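Local coordinates for protein polyphosphate kinase (Porphyromonas gingivalis, PDB 2O8R) that probably catalyses the reversible, magnesium-dependent transfer of the terminal phosphate of ATP to a growing polyphosphate chain, at residues N530-N544 and L595-G607. The protein carries 3 engineered substitutions. Sequence-based numbering, arbitrary orientation.
With SO4 (sulfate ion), chain F.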
ATOM      1  N   ASN A 530     -50.972  -7.500  18.604  1.00 63.22           N
ATOM      2  CA  ASN A 530     -51.843  -6.840  17.647  1.00 57.56           C
ATOM      3  C   ASN A 530     -52.678  -7.813  16.827  1.00 63.64           C
ATOM      4  O   ASN A 530     -53.827  -7.522  16.494  1.00 63.44           O
ATOM      5  CB  ASN A 530     -51.021  -5.936  16.717  1.00 66.95           C
ATOM      6  CG  ASN A 530     -50.446  -4.709  17.427  1.00 67.46           C
ATOM      7  OD1 ASN A 530     -49.754  -3.903  16.809  1.00 81.57           O
ATOM      8  ND2 ASN A 530     -50.722  -4.567  18.724  1.00 82.17           N
ATOM      9  N   VAL A 531     -52.095  -8.967  16.504  1.00 62.67           N
ATOM     10  CA  VAL A 531     -52.804 -10.015  15.769  1.00 71.33           C
ATOM     11  C   VAL A 531     -53.898 -10.645  16.641  1.00 75.01           C
ATOM     12  O   VAL A 531     -54.972 -11.010  16.154  1.00 70.15           O
ATOM     13  CB  VAL A 531     -51.836 -11.098  15.249  1.00 65.66           C
ATOM     14  CG1 VAL A 531     -52.601 -12.263  14.595  1.00 54.74           C
ATOM     15  CG2 VAL A 531     -50.871 -10.494  14.267  1.00 58.68           C
ATOM     16  N   LYS A 532     -53.620 -10.753  17.933  1.00 68.95           N
ATOM     17  CA  LYS A 532     -54.606 -11.243  18.877  1.00 81.60           C
ATOM     18  C   LYS A 532     -55.733 -10.219  19.099  1.00 79.33           C
ATOM     19  O   LYS A 532     -56.855 -10.590  19.446  1.00 95.04           O
ATOM     20  CB  LYS A 532     -53.928 -11.650  20.185  1.00 72.84           C
ATOM     21  CG  LYS A 532     -52.935 -12.787  19.995  1.00 81.84           C
ATOM     22  CD  LYS A 532     -52.171 -13.086  21.271  1.00 94.19           C
ATOM     23  CE  LYS A 532     -51.289 -14.310  21.098  1.00 82.45           C
ATOM     24  NZ  LYS A 532     -50.358 -14.476  22.251  1.00 92.96           N
ATOM     25  N   ARG A 533     -55.443  -8.941  18.875  1.00 69.72           N
ATOM     26  CA  ARG A 533     -56.486  -7.916  18.900  1.00 69.64           C
ATOM     27  C   ARG A 533     -57.142  -7.810  17.532  1.00 67.86           C
ATOM     28  O   ARG A 533     -57.970  -6.930  17.302  1.00 78.82           O
ATOM     29  CB  ARG A 533     -55.940  -6.533  19.292  1.00 74.35           C
ATOM     30  CG  ARG A 533     -54.903  -6.494  20.399  1.00 67.30           C
ATOM     31  CD  ARG A 533     -55.453  -6.926  21.741  1.00104.32           C
ATOM     32  NE  ARG A 533     -54.490  -6.646  22.808  1.00121.02           N
ATOM     33  CZ  ARG A 533     -53.502  -7.460  23.172  1.00119.59           C
ATOM     34  NH1 ARG A 533     -53.331  -8.631  22.566  1.00121.67           N
ATOM     35  NH2 ARG A 533     -52.682  -7.101  24.149  1.00118.16           N
ATOM     36  N   GLY A 534     -56.752  -8.686  16.614  1.00 61.61           N
ATOM     37  CA  GLY A 534     -57.359  -8.715  15.287  1.00 61.89           C
ATOM     38  C   GLY A 534     -56.861  -7.660  14.318  1.00 64.31           C
ATOM     39  O   GLY A 534     -57.535  -7.368  13.322  1.00 61.67           O
ATOM     40  N   LYS A 535     -55.689  -7.090  14.607  1.00 66.23           N
ATOM     41  CA  LYS A 535     -55.023  -6.148  13.698  1.00 64.90           C
ATOM     42  C   LYS A 535     -53.987  -6.893  12.855  1.00 69.66           C
ATOM     43  O   LYS A 535     -53.594  -8.013  13.193  1.00 73.51           O
ATOM     44  CB  LYS A 535     -54.319  -5.026  14.472  1.00 54.06           C
ATOM     45  CG  LYS A 535     -55.212  -4.188  15.375  1.00 61.21           C
ATOM     46  CD  LYS A 535     -54.365  -3.273  16.253  1.00 64.63           C
ATOM     47  CE  LYS A 535     -55.007  -3.033  17.613  1.00 78.30           C
ATOM     48  NZ  LYS A 535     -54.026  -2.613  18.668  1.00 62.80           N
ATOM     49  N   ARG A 536     -53.547  -6.264  11.767  1.00 65.96           N
ATOM     50  CA  ARG A 536     -52.499  -6.818  10.910  1.00 67.47           C
ATOM     51  C   ARG A 536     -51.167  -6.888  11.660  1.00 70.85           C
ATOM     52  O   ARG A 536     -50.835  -5.976  12.427  1.00 74.19           O
ATOM     53  CB  ARG A 536     -52.351  -5.985   9.626  1.00 52.18           C
ATOM     54  CG  ARG A 536     -51.322  -6.541   8.672  1.00 65.83           C
ATOM     55  CD  ARG A 536     -51.610  -6.210   7.222  1.00 72.11           C
ATOM     56  NE  ARG A 536     -50.639  -6.851   6.334  1.00 91.75           N
ATOM     57  CZ  ARG A 536     -49.457  -6.330   5.998  1.00 99.66           C
ATOM     58  NH1 ARG A 536     -49.085  -5.146   6.473  1.00 87.21           N
ATOM     59  NH2 ARG A 536     -48.641  -6.990   5.181  1.00106.71           N
ATOM     60  N   GLY A 537     -50.431  -7.982  11.459  1.00 66.26           N
ATOM     61  CA  GLY A 537     -49.112  -8.168  12.069  1.00 62.86           C
ATOM     62  C   GLY A 537     -48.042  -8.378  11.018  1.00 63.80           C
ATOM     63  O   GLY A 537     -47.964  -9.441  10.394  1.00 72.88           O
ATOM     64  N   TYR A 538     -47.208  -7.366  10.814  1.00 53.29           N
ATOM     65  CA  TYR A 538     -46.207  -7.430   9.749  1.00 53.76           C
ATOM     66  C   TYR A 538     -44.814  -6.975  10.187  1.00 52.67           C
ATOM     67  O   TYR A 538     -44.672  -6.073  11.029  1.00 58.47           O
ATOM     68  CB  TYR A 538     -46.673  -6.614   8.542  1.00 43.49           C
ATOM     69  CG  TYR A 538     -45.757  -6.729   7.362  1.00 55.89           C
ATOM     70  CD1 TYR A 538     -45.638  -7.936   6.669  1.00 56.47           C
ATOM     71  CD2 TYR A 538     -44.988  -5.639   6.945  1.00 48.20           C
ATOM     72  CE1 TYR A 538     -44.793  -8.059   5.589  1.00 44.48           C
ATOM     73  CE2 TYR A 538     -44.135  -5.749   5.861  1.00 42.48           C
ATOM     74  CZ  TYR A 538     -44.039  -6.961   5.191  1.00 54.37           C
ATOM     75  OH  TYR A 538     -43.205  -7.069   4.110  1.00 53.47           O
HETATM   76  N   MSE A 539     -43.790  -7.612   9.615  1.00 51.01           N
HETATM   77  CA  MSE A 539     -42.387  -7.246   9.854  1.00 42.14           C
HETATM   78  C   MSE A 539     -41.621  -7.308   8.562  1.00 51.83           C
HETATM   79  O   MSE A 539     -41.793  -8.241   7.769  1.00 64.71           O
HETATM   80  CB  MSE A 539     -41.730  -8.187  10.857  1.00 32.69           C
HETATM   81  CG  MSE A 539     -42.247  -8.008  12.261  1.00 53.92           C
HETATM   82 SE   MSE A 539     -41.281  -9.011  13.602  1.00 84.11          SE
HETATM   83  CE  MSE A 539     -42.010 -10.768  13.335  1.00 71.25           C
ATOM     84  N   LEU A 540     -40.772  -6.311   8.348  1.00 59.40           N
ATOM     85  CA  LEU A 540     -39.881  -6.308   7.201  1.00 52.73           C
ATOM     86  C   LEU A 540     -38.477  -6.144   7.733  1.00 56.38           C
ATOM     87  O   LEU A 540     -38.140  -5.106   8.294  1.00 60.27           O
ATOM     88  CB  LEU A 540     -40.263  -5.194   6.228  1.00 50.18           C
ATOM     89  CG  LEU A 540     -39.594  -5.068   4.851  1.00 69.74           C
ATOM     90  CD1 LEU A 540     -39.036  -6.372   4.297  1.00 54.81           C
ATOM     91  CD2 LEU A 540     -40.565  -4.462   3.865  1.00 59.78           C
ATOM     92  N   LEU A 541     -37.669  -7.188   7.570  1.00 55.00           N
ATOM     93  CA  LEU A 541     -36.363  -7.264   8.215  1.00 38.62           C
ATOM     94  C   LEU A 541     -35.245  -7.582   7.214  1.00 41.13           C
ATOM     95  O   LEU A 541     -35.283  -8.610   6.539  1.00 46.84           O
ATOM     96  CB  LEU A 541     -36.395  -8.346   9.277  1.00 43.79           C
ATOM     97  CG  LEU A 541     -37.335  -8.292  10.468  1.00 49.62           C
ATOM     98  CD1 LEU A 541     -37.170  -9.604  11.199  1.00 38.40           C
ATOM     99  CD2 LEU A 541     -36.995  -7.121  11.377  1.00 61.99           C
ATOM    100  N   LYS A 542     -34.248  -6.701   7.120  1.00 47.78           N
ATOM    101  CA  LYS A 542     -33.132  -6.909   6.199  1.00 43.25           C
ATOM    102  C   LYS A 542     -31.803  -6.906   6.927  1.00 48.37           C
ATOM    103  O   LYS A 542     -31.492  -5.960   7.641  1.00 41.54           O
ATOM    104  CB  LYS A 542     -33.107  -5.832   5.137  1.00 43.37           C
ATOM    105  CG  LYS A 542     -31.889  -5.885   4.232  1.00 42.57           C
ATOM    106  CD  LYS A 542     -31.896  -4.732   3.233  1.00 22.29           C
ATOM    107  CE  LYS A 542     -30.685  -4.780   2.375  1.00 41.47           C
ATOM    108  NZ  LYS A 542     -30.918  -5.827   1.382  1.00 41.03           N
HETATM  109  N   MSE A 543     -31.025  -7.967   6.740  1.00 47.36           N
HETATM  110  CA  MSE A 543     -29.692  -8.030   7.310  1.00 50.06           C
HETATM  111  C   MSE A 543     -28.744  -8.970   6.560  1.00 50.45           C
HETATM  112  O   MSE A 543     -29.146  -9.695   5.651  1.00 48.81           O
HETATM  113  CB  MSE A 543     -29.780  -8.436   8.755  1.00 45.83           C
HETATM  114  CG  MSE A 543     -30.322  -9.823   8.966  1.00 69.18           C
HETATM  115 SE   MSE A 543     -31.118  -9.940  10.736  1.00 72.91          SE
HETATM  116  CE  MSE A 543     -30.641  -8.153  11.422  1.00 81.40           C
ATOM    117  N   ASN A 544     -27.474  -8.928   6.937  1.00 36.08           N
ATOM    118  CA  ASN A 544     -26.468  -9.740   6.292  1.00 52.64           C
ATOM    119  C   ASN A 544     -26.577 -11.154   6.814  1.00 48.43           C
ATOM    120  O   ASN A 544     -26.368 -12.111   6.075  1.00 53.67           O
ATOM    121  CB  ASN A 544     -25.057  -9.181   6.528  1.00 44.64           C
ATOM    122  CG  ASN A 544     -24.822  -7.849   5.829  1.00 60.31           C
ATOM    123  OD1 ASN A 544     -24.812  -6.797   6.466  1.00 61.23           O
ATOM    124  ND2 ASN A 544     -24.623  -7.890   4.520  1.00 54.81           N
ATOM    125  N   LEU A 595     -22.827  -5.087  -2.699  1.00 41.65           N
ATOM    126  CA  LEU A 595     -23.013  -5.958  -1.559  1.00 43.10           C
ATOM    127  C   LEU A 595     -24.123  -5.366  -0.693  1.00 57.22           C
ATOM    128  O   LEU A 595     -24.022  -4.234  -0.198  1.00 51.39           O
ATOM    129  CB  LEU A 595     -21.700  -6.150  -0.805  1.00 35.05           C
ATOM    130  CG  LEU A 595     -21.639  -7.158   0.340  1.00 51.56           C
ATOM    131  CD1 LEU A 595     -20.393  -8.036   0.282  1.00 33.55           C
ATOM    132  CD2 LEU A 595     -21.673  -6.415   1.629  1.00 40.45           C
ATOM    133  N   GLU A 596     -25.200  -6.134  -0.561  1.00 62.57           N
ATOM    134  CA  GLU A 596     -26.390  -5.715   0.170  1.00 49.08           C
ATOM    135  C   GLU A 596     -26.125  -5.742   1.664  1.00 53.21           C
ATOM    136  O   GLU A 596     -26.331  -6.745   2.339  1.00 53.67           O
ATOM    137  CB  GLU A 596     -27.557  -6.622  -0.185  1.00 35.41           C
ATOM    138  CG  GLU A 596     -28.099  -6.412  -1.587  1.00 45.19           C
ATOM    139  CD  GLU A 596     -28.820  -5.082  -1.755  1.00 44.29           C
ATOM    140  OE1 GLU A 596     -29.406  -4.575  -0.779  1.00 54.40           O
ATOM    141  OE2 GLU A 596     -28.804  -4.539  -2.871  1.00 52.08           O
ATOM    142  N   HIS A 597     -25.671  -4.612   2.183  1.00 43.64           N
ATOM    143  CA  HIS A 597     -25.039  -4.640   3.470  1.00 39.12           C
ATOM    144  C   HIS A 597     -25.876  -3.949   4.513  1.00 34.80           C
ATOM    145  O   HIS A 597     -25.591  -4.055   5.699  1.00 40.75           O
ATOM    146  CB  HIS A 597     -23.645  -4.006   3.369  1.00 29.12           C
ATOM    147  CG  HIS A 597     -22.826  -4.155   4.607  1.00 41.80           C
ATOM    148  ND1 HIS A 597     -22.736  -3.164   5.561  1.00 40.87           N
ATOM    149  CD2 HIS A 597     -22.080  -5.186   5.060  1.00 36.06           C
ATOM    150  CE1 HIS A 597     -21.952  -3.574   6.539  1.00 40.79           C
ATOM    151  NE2 HIS A 597     -21.540  -4.797   6.257  1.00 45.14           N
ATOM    152  N   SER A 598     -26.905  -3.230   4.075  1.00 53.37           N
ATOM    153  CA  SER A 598     -27.809  -2.546   5.002  1.00 52.93           C
ATOM    154  C   SER A 598     -28.395  -3.519   6.016  1.00 59.61           C
ATOM    155  O   SER A 598     -28.656  -4.696   5.706  1.00 51.01           O
ATOM    156  CB  SER A 598     -28.957  -1.869   4.248  1.00 51.22           C
ATOM    157  OG  SER A 598     -28.504  -0.745   3.523  1.00 94.04           O
ATOM    158  N   ARG A 599     -28.583  -3.024   7.232  1.00 56.48           N
ATOM    159  CA  ARG A 599     -29.355  -3.739   8.243  1.00 42.97           C
ATOM    160  C   ARG A 599     -30.491  -2.833   8.685  1.00 45.27           C
ATOM    161  O   ARG A 599     -30.260  -1.778   9.289  1.00 62.71           O
ATOM    162  CB  ARG A 599     -28.470  -4.132   9.417  1.00 48.86           C
ATOM    163  CG  ARG A 599     -27.234  -4.905   9.007  1.00 54.25           C
ATOM    164  CD  ARG A 599     -26.089  -4.594   9.921  1.00 56.47           C
ATOM    165  NE  ARG A 599     -25.008  -5.543   9.730  1.00 64.26           N
ATOM    166  CZ  ARG A 599     -23.751  -5.214   9.454  1.00 67.44           C
ATOM    167  NH1 ARG A 599     -23.397  -3.943   9.356  1.00 52.01           N
ATOM    168  NH2 ARG A 599     -22.841  -6.169   9.290  1.00 60.06           N
ATOM    169  N   ILE A 600     -31.718  -3.229   8.358  1.00 47.33           N
ATOM    170  CA  ILE A 600     -32.888  -2.371   8.551  1.00 52.20           C
ATOM    171  C   ILE A 600     -34.069  -3.164   9.105  1.00 53.72           C
ATOM    172  O   ILE A 600     -34.321  -4.285   8.665  1.00 52.92           O
ATOM    173  CB  ILE A 600     -33.303  -1.699   7.222  1.00 47.45           C
ATOM    174  CG1 ILE A 600     -32.259  -0.660   6.800  1.00 49.78           C
ATOM    175  CG2 ILE A 600     -34.691  -1.067   7.347  1.00 54.39           C
ATOM    176  CD1 ILE A 600     -32.535   0.024   5.455  1.00 56.68           C
ATOM    177  N   TRP A 601     -34.782  -2.595  10.073  1.00 58.16           N
ATOM    178  CA  TRP A 601     -35.945  -3.276  10.656  1.00 61.85           C
ATOM    179  C   TRP A 601     -37.197  -2.410  10.555  1.00 52.00           C
ATOM    180  O   TRP A 601     -37.180  -1.240  10.930  1.00 60.13           O
ATOM    181  CB  TRP A 601     -35.726  -3.656  12.131  1.00 54.65           C
ATOM    182  CG  TRP A 601     -34.346  -4.128  12.530  1.00 61.59           C
ATOM    183  CD1 TRP A 601     -33.459  -4.864  11.778  1.00 39.45           C
ATOM    184  CD2 TRP A 601     -33.722  -3.939  13.809  1.00 51.36           C
ATOM    185  NE1 TRP A 601     -32.319  -5.119  12.506  1.00 56.42           N
ATOM    186  CE2 TRP A 601     -32.451  -4.561  13.751  1.00 46.77           C
ATOM    187  CE3 TRP A 601     -34.107  -3.297  14.992  1.00 51.68           C
ATOM    188  CZ2 TRP A 601     -31.566  -4.546  14.821  1.00 39.44           C
ATOM    189  CZ3 TRP A 601     -33.223  -3.295  16.070  1.00 43.43           C
ATOM    190  CH2 TRP A 601     -31.973  -3.917  15.974  1.00 54.91           C
ATOM    191  N   CYS A 602     -38.277  -3.001  10.050  1.00 46.49           N
ATOM    192  CA  CYS A 602     -39.576  -2.346   9.967  1.00 56.78           C
ATOM    193  C   CYS A 602     -40.632  -3.148  10.682  1.00 46.48           C
ATOM    194  O   CYS A 602     -40.912  -4.291  10.319  1.00 61.51           O
ATOM    195  CB  CYS A 602     -40.005  -2.190   8.518  1.00 59.26           C
ATOM    196  SG  CYS A 602     -38.787  -1.344   7.570  1.00 85.82           S
ATOM    197  N   PHE A 603     -41.224  -2.543  11.696  1.00 47.37           N
ATOM    198  CA  PHE A 603     -42.354  -3.158  12.384  1.00 60.48           C
ATOM    199  C   PHE A 603     -43.634  -2.388  12.071  1.00 47.23           C
ATOM    200  O   PHE A 603     -43.709  -1.176  12.301  1.00 62.22           O
ATOM    201  CB  PHE A 603     -42.100  -3.196  13.884  1.00 50.34           C
ATOM    202  CG  PHE A 603     -40.851  -3.959  14.276  1.00 70.38           C
ATOM    203  CD1 PHE A 603     -40.936  -5.279  14.694  1.00 57.43           C
ATOM    204  CD2 PHE A 603     -39.597  -3.348  14.248  1.00 52.37           C
ATOM    205  CE1 PHE A 603     -39.798  -5.981  15.071  1.00 68.98           C
ATOM    206  CE2 PHE A 603     -38.462  -4.042  14.624  1.00 62.52           C
ATOM    207  CZ  PHE A 603     -38.562  -5.363  15.034  1.00 49.32           C
ATOM    208  N   HIS A 604     -44.633  -3.092  11.539  1.00 53.71           N
ATOM    209  CA  HIS A 604     -45.889  -2.468  11.102  1.00 54.31           C
ATOM    210  C   HIS A 604     -46.636  -1.704  12.194  1.00 64.33           C
ATOM    211  O   HIS A 604     -47.109  -0.584  11.950  1.00 66.65           O
ATOM    212  CB  HIS A 604     -46.821  -3.497  10.483  1.00 44.28           C
ATOM    213  CG  HIS A 604     -48.042  -2.897   9.862  1.00 71.99           C
ATOM    214  ND1 HIS A 604     -47.995  -1.763   9.078  1.00 78.38           N
ATOM    215  CD2 HIS A 604     -49.341  -3.279   9.899  1.00 66.08           C
ATOM    216  CE1 HIS A 604     -49.213  -1.469   8.663  1.00 71.12           C
ATOM    217  NE2 HIS A 604     -50.049  -2.372   9.147  1.00 75.22           N
ATOM    218  N   ASN A 605     -46.729  -2.312  13.382  1.00 52.11           N
ATOM    219  CA  ASN A 605     -47.443  -1.733  14.528  1.00 56.03           C
ATOM    220  C   ASN A 605     -48.802  -1.112  14.172  1.00 67.12           C
ATOM    221  O   ASN A 605     -49.031   0.091  14.367  1.00 65.69           O
ATOM    222  CB  ASN A 605     -46.552  -0.720  15.238  1.00 51.68           C
ATOM    223  CG  ASN A 605     -47.162  -0.218  16.525  1.00 71.97           C
ATOM    224  OD1 ASN A 605     -47.883  -0.949  17.215  1.00 60.43           O
ATOM    225  ND2 ASN A 605     -46.890   1.042  16.852  1.00 74.77           N
ATOM    226  N   GLY A 606     -49.684  -1.933  13.606  1.00 68.15           N
ATOM    227  CA  GLY A 606     -51.003  -1.479  13.168  1.00 64.03           C
ATOM    228  C   GLY A 606     -50.988  -0.583  11.941  1.00 73.90           C
ATOM    229  O   GLY A 606     -51.846  -0.696  11.064  1.00 88.49           O
ATOM    230  N   GLY A 607     -50.013   0.311  11.879  1.00 67.73           N
ATOM    231  CA  GLY A 607     -49.933   1.288  10.806  1.00 67.20           C
ATOM    232  C   GLY A 607     -49.183   2.514  11.285  1.00 68.87           C
ATOM    233  O   GLY A 607     -48.953   3.449  10.518  1.00 68.45           O
TER
HETATM  234  S   SO4 F 707     -19.326  -5.304   8.967  1.00 81.62           S
HETATM  235  O1  SO4 F 707     -19.245  -5.251   7.509  1.00 92.46           O
HETATM  236  O2  SO4 F 707     -19.276  -6.710   9.398  1.00 68.92           O
HETATM  237  O3  SO4 F 707     -18.201  -4.570   9.543  1.00102.70           O
HETATM  238  O4  SO4 F 707     -20.541  -4.628   9.413  1.00 68.69           O
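Leu-540 and Cys-602 exchange a pair of backbone hydrogen bonds, as do Lys-542 and Ile-600, building the antiparallel ladder of strands 538-543 and 600-603. A further bond, His-604 N to Tyr-538 O (3.0 Å), prolongs it at one end. Side chains alternate between the faces. On one, Met-539, modelled as selenomethionine, has CG beside its backbone N (chi1 -70°) and runs extended to SE, 3.7 Å from Phe-603 CE1, in an oblique Met-aromatic contact, while Leu-541 CD2 reaches Trp-601 CB at 3.8 Å. The other face carries the CB atoms of Leu-540 and Cys-602 and, farther along, the chain of Lys-542. That lysine runs extended to CE, which packs against the CB of Ser-598, and a turn at chi4 (77°) delivers NZ to Glu-596 OE1 (2.9 Å). The ammonium of this salt bridge meets OE1 from the anti side, 27° out of the carboxylate plane, and Gln-649 bonds both partners. Beyond the strand ends, the side chain of Asn-544 lies over one face of the Arg-599 guanidinium and one face of the His-597 ring. Both basic groups turn an edge to a sulfate: His-597 NE2 bonds O1 at 2.7 Å, and Arg-599 NH1 and NH2 converge on O4. Asp-476, bonded to His-597 ND1, and Asp-617, salt-bridged to Arg-599 NE, form a second shell that probably helps hold both groups in these orientations. Because His-597 is predicted to bind ATP, the sulfate, probably from the crystallisation liquor, may mark a phosphate position. The pairing belongs to the mixed sheet of the second PLD-like C-terminal domain, where strand 538-543 also pairs in parallel with strand 564-569; helix 516-532 packs against Trp-601 and Phe-603, and helix 636-651 against Leu-540, Ile-600 and Cys-602 on the other face.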